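Local coordinates for hypothetical protein TTHA0303 (Thermus thermophilus, PDB 2YQY), which is of unknown function but folds as a four-helix bundle of the DinB superfamily with an exposed histidine triad, at residues L24-R29 against L110-D114; V64-L68 against L143-W148. All blocks are in the same frame, centred on the assembly; numbering follows the deposited sequence.

Contact 1: residues L24-R29 against L110-D114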
# COMPACT_ATOMS: atom_id res chain seq x y z
N LEU A 24 8.97 0.10 -5.87
CA LEU A 24 8.93 1.27 -4.99
C LEU A 24 10.18 1.39 -4.13
O LEU A 24 10.76 2.47 -4.02
CB LEU A 24 7.67 1.24 -4.08
CG LEU A 24 7.61 2.39 -3.04
CD1 LEU A 24 7.57 3.74 -3.75
CD2 LEU A 24 6.38 2.26 -2.13
N LEU A 25 10.57 0.30 -3.46
CA LEU A 25 11.72 0.37 -2.56
C LEU A 25 12.99 0.75 -3.31
O LEU A 25 13.79 1.53 -2.78
CB LEU A 25 11.92 -0.94 -1.80
CG LEU A 25 10.84 -1.34 -0.81
CD1 LEU A 25 11.24 -2.65 -0.16
CD2 LEU A 25 10.61 -0.25 0.23
N ALA A 26 13.15 0.21 -4.53
CA ALA A 26 14.35 0.49 -5.36
C ALA A 26 14.39 1.96 -5.83
O ALA A 26 15.43 2.63 -5.76
CB ALA A 26 14.40 -0.47 -6.56
N LEU A 27 13.25 2.46 -6.29
CA LEU A 27 13.07 3.87 -6.62
C LEU A 27 13.47 4.78 -5.46
O LEU A 27 14.26 5.73 -5.64
CB LEU A 27 11.63 4.14 -7.07
CG LEU A 27 11.28 5.59 -7.41
CD1 LEU A 27 10.07 5.70 -8.38
CD2 LEU A 27 11.04 6.41 -6.13
N LEU A 28 12.95 4.50 -4.25
CA LEU A 28 13.29 5.34 -3.08
C LEU A 28 14.79 5.29 -2.73
O LEU A 28 15.39 6.34 -2.46
CB LEU A 28 12.47 4.96 -1.86
CG LEU A 28 10.95 5.18 -1.94
CD1 LEU A 28 10.26 4.44 -0.78
CD2 LEU A 28 10.58 6.68 -1.97
N ARG A 29 15.37 4.09 -2.72
CA ARG A 29 16.78 3.88 -2.37
C ARG A 29 17.76 4.44 -3.40
O ARG A 29 18.89 4.75 -3.07
CB ARG A 29 17.07 2.40 -2.14
CG ARG A 29 16.59 1.87 -0.81
CD ARG A 29 16.62 0.34 -0.81
NE ARG A 29 16.08 -0.23 0.42
CZ ARG A 29 15.45 -1.40 0.51
NH1 ARG A 29 15.25 -2.16 -0.57
NH2 ARG A 29 14.99 -1.81 1.69
N LEU A 110 11.01 3.95 5.12
CA LEU A 110 11.31 2.55 4.77
C LEU A 110 10.88 1.59 5.88
O LEU A 110 10.40 0.49 5.60
CB LEU A 110 12.81 2.36 4.51
CG LEU A 110 13.44 2.89 3.23
CD1 LEU A 110 14.90 2.49 3.18
CD2 LEU A 110 12.72 2.43 1.95
N ALA A 111 11.07 2.02 7.12
CA ALA A 111 10.70 1.23 8.29
C ALA A 111 9.17 1.14 8.37
O ALA A 111 8.62 0.08 8.67
CB ALA A 111 11.31 1.83 9.58
N LEU A 112 8.48 2.24 8.07
CA LEU A 112 7.01 2.26 8.08
C LEU A 112 6.45 1.34 6.99
O LEU A 112 5.47 0.59 7.21
CB LEU A 112 6.48 3.70 7.88
CG LEU A 112 5.01 4.00 8.24
CD1 LEU A 112 4.70 3.77 9.73
CD2 LEU A 112 4.65 5.42 7.85
N LEU A 113 7.08 1.38 5.82
CA LEU A 113 6.69 0.49 4.73
C LEU A 113 6.83 -0.99 5.12
O LEU A 113 5.90 -1.77 4.89
CB LEU A 113 7.48 0.83 3.46
CG LEU A 113 7.08 2.13 2.76
CD1 LEU A 113 8.21 2.60 1.82
CD2 LEU A 113 5.79 1.93 1.98
N ASP A 114 7.96 -1.36 5.72
CA ASP A 114 8.23 -2.76 6.04
C ASP A 114 7.24 -3.29 7.05
O ASP A 114 6.73 -4.39 6.91
CB ASP A 114 9.65 -2.96 6.56
CG ASP A 114 10.69 -2.87 5.45
OD1 ASP A 114 10.30 -2.85 4.26
OD2 ASP A 114 11.90 -2.82 5.75

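Contact 2: residues V64-L68 against L143-W148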
# COMPACT_ATOMS: atom_id res chain seq x y z
N VAL A 64 -8.66 -3.78 8.24
CA VAL A 64 -9.97 -4.11 7.64
C VAL A 64 -10.04 -5.60 7.46
O VAL A 64 -11.06 -6.24 7.82
CB VAL A 64 -10.20 -3.37 6.28
CG1 VAL A 64 -11.44 -3.97 5.56
CG2 VAL A 64 -10.37 -1.84 6.51
N LEU A 65 -8.96 -6.19 6.91
CA LEU A 65 -8.95 -7.64 6.73
C LEU A 65 -9.09 -8.34 8.06
O LEU A 65 -9.75 -9.38 8.14
CB LEU A 65 -7.66 -8.09 6.02
CG LEU A 65 -7.49 -7.65 4.54
CD1 LEU A 65 -6.15 -8.10 3.91
CD2 LEU A 65 -8.64 -8.15 3.72
N ARG A 66 -8.43 -7.85 9.10
CA ARG A 66 -8.57 -8.47 10.42
C ARG A 66 -10.02 -8.38 10.90
O ARG A 66 -10.53 -9.32 11.45
CB ARG A 66 -7.63 -7.81 11.43
CG ARG A 66 -7.66 -8.43 12.85
CD ARG A 66 -6.60 -7.77 13.76
NE ARG A 66 -6.86 -6.34 13.89
CZ ARG A 66 -6.07 -5.46 14.49
NH1 ARG A 66 -4.92 -5.83 15.02
NH2 ARG A 66 -6.43 -4.18 14.56
N ARG A 67 -10.66 -7.23 10.74
CA ARG A 67 -12.10 -7.14 11.13
C ARG A 67 -13.00 -8.10 10.30
O ARG A 67 -13.87 -8.80 10.85
CB ARG A 67 -12.59 -5.71 10.96
CG ARG A 67 -13.88 -5.38 11.69
CD ARG A 67 -14.37 -3.94 11.33
NE ARG A 67 -15.39 -3.57 12.33
CZ ARG A 67 -16.69 -3.79 12.18
NH1 ARG A 67 -17.15 -4.32 11.05
NH2 ARG A 67 -17.55 -3.47 13.15
N LEU A 68 -12.75 -8.18 9.00
CA LEU A 68 -13.55 -9.07 8.14
C LEU A 68 -13.38 -10.56 8.52
O LEU A 68 -14.33 -11.35 8.42
CB LEU A 68 -13.22 -8.83 6.66
CG LEU A 68 -13.80 -7.47 6.17
CD1 LEU A 68 -13.36 -7.15 4.74
CD2 LEU A 68 -15.35 -7.46 6.28
N LEU A 143 -16.51 -3.44 -0.03
CA LEU A 143 -15.58 -4.43 -0.58
C LEU A 143 -15.40 -5.58 0.38
O LEU A 143 -15.31 -5.37 1.60
CB LEU A 143 -14.20 -3.79 -0.85
CG LEU A 143 -14.05 -2.69 -1.91
CD1 LEU A 143 -12.60 -2.25 -1.99
CD2 LEU A 143 -14.52 -3.15 -3.28
N ASN A 144 -15.29 -6.80 -0.16
CA ASN A 144 -14.98 -7.97 0.68
C ASN A 144 -13.46 -8.07 0.73
O ASN A 144 -12.80 -7.22 0.16
CB ASN A 144 -15.61 -9.25 0.11
CG ASN A 144 -15.23 -9.51 -1.34
OD1 ASN A 144 -14.09 -9.28 -1.78
ND2 ASN A 144 -16.21 -10.01 -2.11
N PRO A 145 -12.90 -9.08 1.43
CA PRO A 145 -11.43 -9.14 1.49
C PRO A 145 -10.70 -9.12 0.12
O PRO A 145 -9.65 -8.47 -0.00
CB PRO A 145 -11.17 -10.46 2.24
CG PRO A 145 -12.43 -10.67 3.09
CD PRO A 145 -13.54 -10.17 2.20
N LEU A 146 -11.21 -9.87 -0.89
CA LEU A 146 -10.59 -9.85 -2.24
C LEU A 146 -10.55 -8.41 -2.79
O LEU A 146 -9.54 -7.99 -3.36
CB LEU A 146 -11.34 -10.76 -3.25
CG LEU A 146 -10.90 -10.75 -4.73
CD1 LEU A 146 -9.49 -11.25 -4.90
CD2 LEU A 146 -11.84 -11.56 -5.65
N GLY A 147 -11.68 -7.71 -2.67
CA GLY A 147 -11.81 -6.31 -3.12
C GLY A 147 -10.78 -5.42 -2.43
O GLY A 147 -10.13 -4.58 -3.08
N TRP A 148 -10.65 -5.56 -1.11
CA TRP A 148 -9.63 -4.85 -0.33
C TRP A 148 -8.20 -5.16 -0.78
O TRP A 148 -7.39 -4.26 -0.83
CB TRP A 148 -9.79 -5.09 1.19
CG TRP A 148 -10.86 -4.18 1.77
CD1 TRP A 148 -12.19 -4.46 1.93
CD2 TRP A 148 -10.69 -2.80 2.17
NE1 TRP A 148 -12.86 -3.36 2.43
CE2 TRP A 148 -11.96 -2.33 2.59
CE3 TRP A 148 -9.58 -1.94 2.26
CZ2 TRP A 148 -12.16 -1.04 3.08
CZ3 TRP A 148 -9.79 -0.64 2.74
CH2 TRP A 148 -11.06 -0.21 3.14

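Contact 1: residues L24-R29 against L110-D114
Leu25 and Leu110 mark where residues 24-29 and 110-114 come closest, on two helices that run almost exactly antiparallel (173°), with axes 11.9 Å apart. CA of Leu25 is 7.7 Å from CA of Leu110. At that spacing the gap between the backbones is filled by leucine branches from both helices. Leu28 and Leu113 point at each other and meet tip to tip, CD1 to CD1 at 3.8 Å. Leu25 instead slides past Leu113 in the opposite direction. CD2 of Leu25 lies 3.8 Å from CD2 of Leu110, where the two side chains cross at a slant. With CG anti to the carbonyl carbon (chi1 -73°), the Leu110 side chain leans across toward residues 24-29, so that CD2 enters the leucine cluster and CD1 lies 4.1 Å from NE of Arg29. Deeper in, Leu24 crosses Leu113 at about a right angle, through CD2 of each. Leu24 also rests on Glu156 and Leu163 of helix 153-165, and Leu113 on Ala55 of helix 47-71, so the cluster continues into the four-helix core. The extended Arg29 chain lies along the outer side. Its NH2 is 5.2 Å from OD2 of Asp114, too far for a salt bridge, though the opposite charges probably attract weakly. The contact is therefore held by apolar burial, with its charged groups at the solvent-exposed margin.

Contact 2: residues V64-L68 against L143-W148
Val64, Leu65 and Leu68 pack on Pro145 and Trp148, in the first turn of the short helix 145-149, which Asn144 opens as N-cap in this DinB-like four-helix bundle. The contact joins helix 47-71 to the segment leading toward helix 153-165. The closest CA atoms are those of Leu65 and Pro145, 6.0 Å apart. Trp148 gives the segment its broad flat surface. The indole turns one face to Val64. CG1 of Val64 sits over that face in a CH-pi contact, 3.4 Å from the centroid of the five-membered ring and 11° off the ring normal. CG1 lies anti to the backbone N (chi1 168°), which brings it over the ring and lets CG2 of Val64 reach the six-membered ring, 3.8 Å from CH2 of Trp148. Leu68 CD1 approaches the same indole obliquely near Trp148 CD1. Leu68 CD1 also lies 4.0 Å from CD of Pro145, against the proline ring. Leu65 crosses Pro145 at its other end: CD2 of Leu65 is 3.7 Å from CB of Pro145 and also lies near CB of Trp148. Trp148 is buried, and its NE1 hydrogen-bonds to the carbonyl oxygen of Phe135, which ties the ring to strand 135-137. Without the indole, as with an alanine at Trp148, the two Val64 methyls would probably lose the surface they rest on and the Phe135 carbonyl its N-H donor. Asn144 OD1 accepts from the backbone N-H of Gly147, three residues on, as an N-cap side chain commonly does. The bond is nearly straight: Gly147 N to Asn144 OD1 is 3.0 Å, with an angle of 167° at the hydrogen.

In the fold
Contacts 1 and 2 lie on opposite sides of the chain's centre, with their centres 25 Å apart. Their nearest atoms are about 14 Å apart, so they do not touch. Two helices connect them. Helix 47-71 carries residues 64-68 of contact 2, and its earlier residues Ala51 and Ala55 back the leucines of contact 1. Helix 106-126 carries residues 110-114, and further along it Leu120 and Glu123 touch Leu65. The segments alternate along the chain. At contact 1, Leu24 touches Glu156 within an HExxH-like pattern on helix 153-165, which holds no metal here. Any role of that pattern in metal binding remains unproven.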